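Local coordinates for Fe(2+) transporter FeoB (PDB 3I8S), which uses GTP to drive ferrous iron uptake across the inner membrane, probably by coupling GTP binding in this cytosolic domain to channel opening, at residues A[4-9]-A[50-55]; A[43-48]-A[161-166]; A[183-188]-A[204-209]. All blocks are in the same frame, centred on the assembly; numbering follows the deposited sequence.

Contact 1: A[4-9]-A[50-55]; sequences LTIGLI and HQVTLV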
# COMPACT_ATOMS: atom_id res chain seq x y z
N LEU A 4 -2.47 -13.71 14.00
CA LEU A 4 -2.11 -13.22 12.67
C LEU A 4 -2.35 -11.74 12.68
O LEU A 4 -3.47 -11.31 12.97
CB LEU A 4 -2.96 -13.88 11.57
CG LEU A 4 -2.61 -13.53 10.14
CD1 LEU A 4 -1.23 -14.08 9.68
CD2 LEU A 4 -3.74 -14.06 9.20
N THR A 5 -1.30 -10.96 12.40
CA THR A 5 -1.41 -9.50 12.46
C THR A 5 -1.61 -8.91 11.08
O THR A 5 -0.78 -9.09 10.18
CB THR A 5 -0.16 -8.89 13.10
OG1 THR A 5 0.02 -9.47 14.39
CG2 THR A 5 -0.28 -7.36 13.22
N ILE A 6 -2.71 -8.19 10.94
CA ILE A 6 -3.10 -7.53 9.70
C ILE A 6 -3.22 -6.01 9.88
O ILE A 6 -3.88 -5.52 10.82
CB ILE A 6 -4.42 -8.10 9.18
CG1 ILE A 6 -4.35 -9.60 9.04
CG2 ILE A 6 -4.77 -7.37 7.85
CD1 ILE A 6 -5.57 -10.20 8.47
N GLY A 7 -2.55 -5.26 8.98
CA GLY A 7 -2.65 -3.80 8.92
C GLY A 7 -3.79 -3.44 7.98
O GLY A 7 -3.82 -3.94 6.83
N LEU A 8 -4.70 -2.58 8.43
CA LEU A 8 -5.77 -2.05 7.57
C LEU A 8 -5.44 -0.63 7.09
O LEU A 8 -5.18 0.30 7.87
CB LEU A 8 -7.08 -2.14 8.29
CG LEU A 8 -8.33 -1.83 7.50
CD1 LEU A 8 -8.60 -2.97 6.46
CD2 LEU A 8 -9.49 -1.54 8.48
N ILE A 9 -5.34 -0.47 5.78
CA ILE A 9 -4.79 0.75 5.24
C ILE A 9 -5.57 1.16 3.99
O ILE A 9 -5.95 0.30 3.18
CB ILE A 9 -3.30 0.62 4.85
CG1 ILE A 9 -2.73 2.06 4.61
CG2 ILE A 9 -3.15 -0.44 3.74
CD1 ILE A 9 -1.21 2.20 4.56
N HIS A 50 -7.80 -18.76 11.42
CA HIS A 50 -6.88 -17.81 12.06
C HIS A 50 -7.59 -16.95 13.08
O HIS A 50 -8.75 -16.56 12.89
CB HIS A 50 -6.22 -16.86 11.03
CG HIS A 50 -5.25 -17.53 10.11
ND1 HIS A 50 -5.61 -17.98 8.86
CD2 HIS A 50 -3.93 -17.79 10.25
CE1 HIS A 50 -4.56 -18.56 8.29
NE2 HIS A 50 -3.52 -18.44 9.10
N GLN A 51 -6.86 -16.66 14.16
CA GLN A 51 -7.17 -15.60 15.10
C GLN A 51 -6.38 -14.39 14.67
O GLN A 51 -5.15 -14.45 14.57
CB GLN A 51 -6.78 -16.04 16.52
CG GLN A 51 -7.63 -17.15 17.02
CD GLN A 51 -9.09 -16.80 16.89
OE1 GLN A 51 -9.50 -15.65 17.14
NE2 GLN A 51 -9.88 -17.77 16.45
N VAL A 52 -7.08 -13.30 14.38
CA VAL A 52 -6.49 -12.10 13.80
C VAL A 52 -6.54 -10.88 14.74
O VAL A 52 -7.52 -10.64 15.45
CB VAL A 52 -7.22 -11.69 12.47
CG1 VAL A 52 -6.68 -10.32 11.92
CG2 VAL A 52 -7.13 -12.83 11.42
N THR A 53 -5.42 -10.16 14.77
CA THR A 53 -5.36 -8.80 15.31
C THR A 53 -5.32 -7.90 14.11
O THR A 53 -4.41 -8.02 13.28
CB THR A 53 -4.12 -8.54 16.19
OG1 THR A 53 -4.16 -9.41 17.35
CG2 THR A 53 -4.06 -7.09 16.66
N LEU A 54 -6.26 -6.97 14.07
CA LEU A 54 -6.41 -5.98 13.00
C LEU A 54 -6.07 -4.61 13.54
O LEU A 54 -6.71 -4.12 14.45
CB LEU A 54 -7.86 -6.00 12.48
CG LEU A 54 -8.19 -5.17 11.26
CD1 LEU A 54 -7.39 -5.75 10.07
CD2 LEU A 54 -9.77 -5.12 11.05
N VAL A 55 -5.05 -4.00 12.96
CA VAL A 55 -4.56 -2.69 13.35
C VAL A 55 -5.02 -1.68 12.31
O VAL A 55 -4.69 -1.78 11.10
CB VAL A 55 -3.00 -2.69 13.46
CG1 VAL A 55 -2.52 -1.28 13.85
CG2 VAL A 55 -2.53 -3.75 14.44
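Leu4 to Leu8, on the strand that runs into the P-loop of the G domain, pair in parallel with Gln51 to Val55. Five backbone hydrogen bonds form the ladder. Leu4 N binds Gln51 O at 2.8 Å, and Thr53 N returns a bond to Leu4 O. Ile6 N then binds Thr53 O at 2.9 Å, Val55 N binds Ile6 O, and Leu8 N closes the series on Val55 O. The donor at Ile6 points almost straight at its acceptor, with 176° at the hydrogen. Leu4, Ile6, Val52 and Leu54 share one face of the sheet. There Ile6 CD1 lies 3.6 Å from Val52 CG1, while Ile6 CG2 is 3.8 Å from Leu54 CD1. At Leu54, CG is anti to the backbone N (chi1 -172°), which turns CD1 toward the neighbouring strand, 4.0 Å from Leu8 CB. Phe20 of helix 16-24 covers Leu8 and Leu54. At the start of the pair, Leu4 CD2 sits over one face of the His50 ring, 4.1 Å from its centroid, in a CH-pi contact. Thr5, Thr53 and Val55 are on the other face, where Tyr80 of helix 72-83 packs on Thr5 and Val55. The two strands lead to Gly10, where the GTP-binding P-loop begins, and to Asp56, in a second loop that probably binds GTP. Such a parallel pair is typical of the central sheet of P-loop GTPases.

Contact 2: A[43-48]-A[161-166]; sequences GQFSTT and LAIDRY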
# COMPACT_ATOMS: atom_id res chain seq x y z
N GLY A 43 -8.31 -4.30 16.89
CA GLY A 43 -9.37 -5.20 17.28
C GLY A 43 -9.08 -6.61 16.89
O GLY A 43 -8.04 -6.90 16.29
N GLN A 44 -9.99 -7.49 17.23
CA GLN A 44 -9.79 -8.91 16.98
C GLN A 44 -10.93 -9.48 16.19
O GLN A 44 -12.07 -9.04 16.32
CB GLN A 44 -9.67 -9.70 18.29
CG GLN A 44 -8.62 -9.18 19.22
CD GLN A 44 -7.42 -10.06 19.30
OE1 GLN A 44 -7.51 -11.21 19.76
NE2 GLN A 44 -6.26 -9.53 18.92
N PHE A 45 -10.63 -10.51 15.41
CA PHE A 45 -11.67 -11.32 14.76
C PHE A 45 -11.04 -12.61 14.32
O PHE A 45 -9.81 -12.79 14.37
CB PHE A 45 -12.34 -10.62 13.56
CG PHE A 45 -11.48 -10.48 12.35
CD1 PHE A 45 -10.70 -9.34 12.17
CD2 PHE A 45 -11.51 -11.43 11.33
CE1 PHE A 45 -9.92 -9.19 11.04
CE2 PHE A 45 -10.75 -11.30 10.20
CZ PHE A 45 -9.93 -10.17 10.06
N SER A 46 -11.91 -13.52 13.92
CA SER A 46 -11.46 -14.85 13.54
C SER A 46 -11.97 -15.20 12.15
O SER A 46 -13.01 -14.68 11.69
CB SER A 46 -11.84 -15.91 14.56
OG SER A 46 -13.24 -16.05 14.72
N THR A 47 -11.19 -16.02 11.49
CA THR A 47 -11.54 -16.63 10.23
C THR A 47 -11.71 -18.14 10.47
O THR A 47 -11.58 -18.62 11.61
CB THR A 47 -10.46 -16.38 9.21
OG1 THR A 47 -9.25 -17.04 9.61
CG2 THR A 47 -10.19 -14.86 8.96
N THR A 48 -11.90 -18.94 9.43
CA THR A 48 -11.95 -20.37 9.62
C THR A 48 -10.67 -20.88 10.31
O THR A 48 -10.75 -21.69 11.23
CB THR A 48 -12.18 -21.12 8.29
OG1 THR A 48 -13.42 -20.68 7.72
CG2 THR A 48 -12.15 -22.60 8.47
N LEU A 161 -12.04 -15.66 3.61
CA LEU A 161 -11.50 -16.73 2.75
C LEU A 161 -10.10 -16.34 2.25
O LEU A 161 -9.17 -17.12 2.33
CB LEU A 161 -12.40 -16.97 1.54
CG LEU A 161 -12.02 -18.03 0.49
CD1 LEU A 161 -11.64 -19.35 1.14
CD2 LEU A 161 -13.18 -18.32 -0.52
N ALA A 162 -10.02 -15.14 1.67
CA ALA A 162 -8.78 -14.59 1.16
C ALA A 162 -7.68 -14.53 2.24
O ALA A 162 -6.53 -14.87 1.95
CB ALA A 162 -9.04 -13.21 0.49
N ILE A 163 -8.03 -14.13 3.44
CA ILE A 163 -7.07 -14.12 4.56
C ILE A 163 -6.53 -15.54 4.81
O ILE A 163 -5.30 -15.78 4.89
CB ILE A 163 -7.71 -13.50 5.84
CG1 ILE A 163 -7.98 -11.98 5.70
CG2 ILE A 163 -6.82 -13.84 7.07
CD1 ILE A 163 -8.90 -11.36 6.83
N ASP A 164 -7.43 -16.52 4.85
CA ASP A 164 -7.01 -17.92 5.07
C ASP A 164 -6.14 -18.52 3.93
O ASP A 164 -5.55 -19.60 4.05
CB ASP A 164 -8.20 -18.81 5.38
CG ASP A 164 -8.73 -18.62 6.79
OD1 ASP A 164 -9.82 -19.11 7.06
OD2 ASP A 164 -8.04 -18.02 7.62
N ARG A 165 -6.12 -17.83 2.82
CA ARG A 165 -5.31 -18.19 1.69
C ARG A 165 -4.16 -17.22 1.38
O ARG A 165 -3.56 -17.32 0.31
CB ARG A 165 -6.23 -18.25 0.50
CG ARG A 165 -7.21 -19.35 0.59
CD ARG A 165 -8.05 -19.38 -0.67
NE ARG A 165 -8.83 -20.59 -0.65
CZ ARG A 165 -9.84 -20.85 -1.47
NH1 ARG A 165 -10.21 -19.96 -2.38
NH2 ARG A 165 -10.48 -21.98 -1.33
N TYR A 166 -3.81 -16.34 2.30
CA TYR A 166 -2.92 -15.25 1.88
C TYR A 166 -1.52 -15.80 1.57
O TYR A 166 -1.09 -16.81 2.08
CB TYR A 166 -2.88 -14.11 2.87
CG TYR A 166 -1.80 -14.23 3.87
CD1 TYR A 166 -1.99 -14.97 5.02
CD2 TYR A 166 -0.55 -13.65 3.65
CE1 TYR A 166 -0.98 -15.11 5.95
CE2 TYR A 166 0.47 -13.76 4.59
CZ TYR A 166 0.25 -14.50 5.74
OH TYR A 166 1.25 -14.64 6.67
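Thr47 OG1 lies between its own backbone N and carbonyl carbon (chi1 64°), while Asp164 CG is anti to its carbonyl carbon (chi1 -75°). These torsions bring hydroxyl and carboxylate together. Thr47 OG1 donates a short hydrogen bond of 2.5 Å to Asp164 OD2, on the syn side and 21° out of the carboxylate plane. OD2 also takes a bond from His50 ND1, and Asp164 OD1 one from Asp49 N. Thr47 OG1 in turn accepts from His50 N. The carboxylate is thus fixed by the turn that follows strand 39-46. A leucine in place of Asp164 would probably leave the Thr47 hydroxyl, the His50 ring and Asp49 N without their acceptor, and the His50 ring less firmly fixed. Beside this polar grip runs an apolar seam. Ile163 CD1 meets the edge of the Phe45 ring, close to its plane, 3.6 Å from Phe45 CZ. Thr47 CG2 packs on Ile163 CG2 at 4.0 Å. Ile163 also touches Leu4 and Ile6 of the sheet, and Lys160 packs on Phe45. The contact joins the end of helix 154-164 to the end of strand 39-46 and the turn that leads to strand 51-56, helix-on-sheet packing typical of an alpha/beta G domain.

Contact 3: A[183-188]-A[204-209]; sequences NEADSL and LGLQML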
# COMPACT_ATOMS: atom_id res chain seq x y z
N ASN A 183 19.26 1.79 -11.17
CA ASN A 183 20.71 1.63 -10.89
C ASN A 183 21.14 2.38 -9.64
O ASN A 183 21.82 1.82 -8.75
CB ASN A 183 21.57 2.10 -12.06
CG ASN A 183 21.53 1.16 -13.26
OD1 ASN A 183 21.02 0.03 -13.19
ND2 ASN A 183 22.06 1.62 -14.37
N GLU A 184 20.76 3.66 -9.57
CA GLU A 184 21.11 4.49 -8.38
C GLU A 184 20.41 4.03 -7.11
O GLU A 184 21.03 4.02 -6.02
CB GLU A 184 20.80 5.97 -8.63
CG GLU A 184 21.61 6.57 -9.80
CD GLU A 184 23.11 6.74 -9.52
OE1 GLU A 184 23.58 6.53 -8.38
OE2 GLU A 184 23.82 7.07 -10.45
N ALA A 185 19.13 3.67 -7.22
CA ALA A 185 18.37 3.17 -6.08
C ALA A 185 19.03 1.91 -5.54
O ALA A 185 19.19 1.77 -4.34
CB ALA A 185 16.90 2.90 -6.45
N ASP A 186 19.46 1.03 -6.44
CA ASP A 186 20.11 -0.20 -6.04
C ASP A 186 21.48 0.06 -5.39
O ASP A 186 21.83 -0.56 -4.39
CB ASP A 186 20.26 -1.16 -7.21
CG ASP A 186 20.80 -2.51 -6.78
OD1 ASP A 186 21.81 -2.96 -7.38
OD2 ASP A 186 20.23 -3.12 -5.82
N SER A 187 22.25 0.99 -5.94
CA SER A 187 23.51 1.38 -5.27
C SER A 187 23.29 1.94 -3.87
O SER A 187 24.08 1.69 -2.98
CB SER A 187 24.31 2.35 -6.11
OG SER A 187 24.72 1.69 -7.28
N LEU A 188 22.22 2.72 -3.66
CA LEU A 188 21.92 3.16 -2.31
C LEU A 188 21.53 1.97 -1.46
O LEU A 188 22.05 1.83 -0.36
CB LEU A 188 20.83 4.23 -2.30
CG LEU A 188 21.18 5.54 -3.01
CD1 LEU A 188 19.94 6.48 -3.09
CD2 LEU A 188 22.39 6.26 -2.39
N LEU A 204 13.17 2.20 -0.54
CA LEU A 204 13.75 3.32 0.19
C LEU A 204 14.70 4.15 -0.69
O LEU A 204 14.69 5.38 -0.62
CB LEU A 204 14.45 2.83 1.45
CG LEU A 204 13.57 2.39 2.61
CD1 LEU A 204 14.45 1.69 3.65
CD2 LEU A 204 12.72 3.52 3.24
N GLY A 205 15.55 3.48 -1.47
CA GLY A 205 16.43 4.16 -2.41
C GLY A 205 15.69 5.10 -3.33
O GLY A 205 16.09 6.27 -3.52
N LEU A 206 14.61 4.59 -3.92
CA LEU A 206 13.79 5.38 -4.86
C LEU A 206 13.08 6.53 -4.14
O LEU A 206 13.02 7.64 -4.64
CB LEU A 206 12.77 4.48 -5.57
CG LEU A 206 13.15 3.82 -6.89
CD1 LEU A 206 11.91 3.22 -7.52
CD2 LEU A 206 13.83 4.82 -7.86
N GLN A 207 12.59 6.27 -2.91
CA GLN A 207 11.97 7.33 -2.14
C GLN A 207 12.96 8.45 -1.85
O GLN A 207 12.60 9.64 -1.91
CB GLN A 207 11.38 6.78 -0.83
CG GLN A 207 10.25 5.83 -1.08
CD GLN A 207 9.06 6.55 -1.64
OE1 GLN A 207 8.62 6.28 -2.73
NE2 GLN A 207 8.54 7.52 -0.86
N MET A 208 14.20 8.10 -1.56
CA MET A 208 15.21 9.12 -1.24
C MET A 208 15.53 9.96 -2.49
O MET A 208 15.69 11.18 -2.41
CB MET A 208 16.49 8.47 -0.71
CG MET A 208 16.39 7.78 0.65
SD MET A 208 17.93 6.88 0.99
CE MET A 208 19.04 8.24 1.16
N LEU A 209 15.65 9.30 -3.62
CA LEU A 209 15.87 10.00 -4.89
C LEU A 209 14.70 10.93 -5.26
O LEU A 209 14.90 11.98 -5.86
CB LEU A 209 16.09 8.99 -6.02
CG LEU A 209 17.33 8.09 -5.88
CD1 LEU A 209 17.31 6.92 -6.88
CD2 LEU A 209 18.59 8.93 -6.03
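No ring or amide takes part where Ala185 and Leu188 meet Gly205 and Leu209. Among the touching residues the one flat side-chain group is the Glu184 carboxylate, and nothing of 204-209 lies on its faces or edges. The chain of Glu184 bends at chi2 and leads away, to a salt bridge with Arg232. Its CB alone touches the partner helix, 4.0 Å from Leu209 CD1. The rest is close apolar packing. The short helical segments cross at 115°, with their axes 8.0 Å apart. Ala185 and Gly205 meet near the crossing, where their CA atoms are 4.3 Å apart. A CB on Gly205 would come 2.6 Å from Ala185 O, a clash, and its lack lets the backbones approach. Ala185 CB rests against the backbone of the other helix, 3.8 Å from Leu206 N, and also against the CG and CD2 of Leu206. Leu209 comes in next to Leu206 and reaches the backbone of Ala185. Its CG is anti to the carbonyl carbon (chi1 -63°), and the chain extends until CD1 is 3.7 Å from Ala185 N. Its CD2 meets Leu188 CD1 at 4.1 Å. The same Leu188 methyl lies 3.9 Å from Gly205 O. Leu226 and Leu233 of helix 226-236 pack on Leu209 as well. A salt bridge from Asp186 to Arg202 ties the two helices outside the apolar patch. Close crossing at a glycine and an alanine is typical of tightly packed helix pairs, and here it lies within the FeoB cytosolic helical domain.

Contacts 1 and 2 form one region of the G domain, with centres about 8 Å apart. They share the hairpin of strands 39-46 and 51-56, and His50 ND1 hydrogen-bonds to Asp164 OD2 at 2.7 Å. Contact 1 is nearer the nucleotide site: the Leu8 side chain is about 3 Å from that of Lys16, whereas Phe45 of contact 2 is about 11 Å from it, nearest atoms in both cases. Contact 3 belongs to the helical domain, away from the GTP site and on the opposite side of the chain's centre. Its centre is about 30 Å from contact 1's and about 35 Å from contact 2's, with nearest atoms about 12 and 21 Å apart.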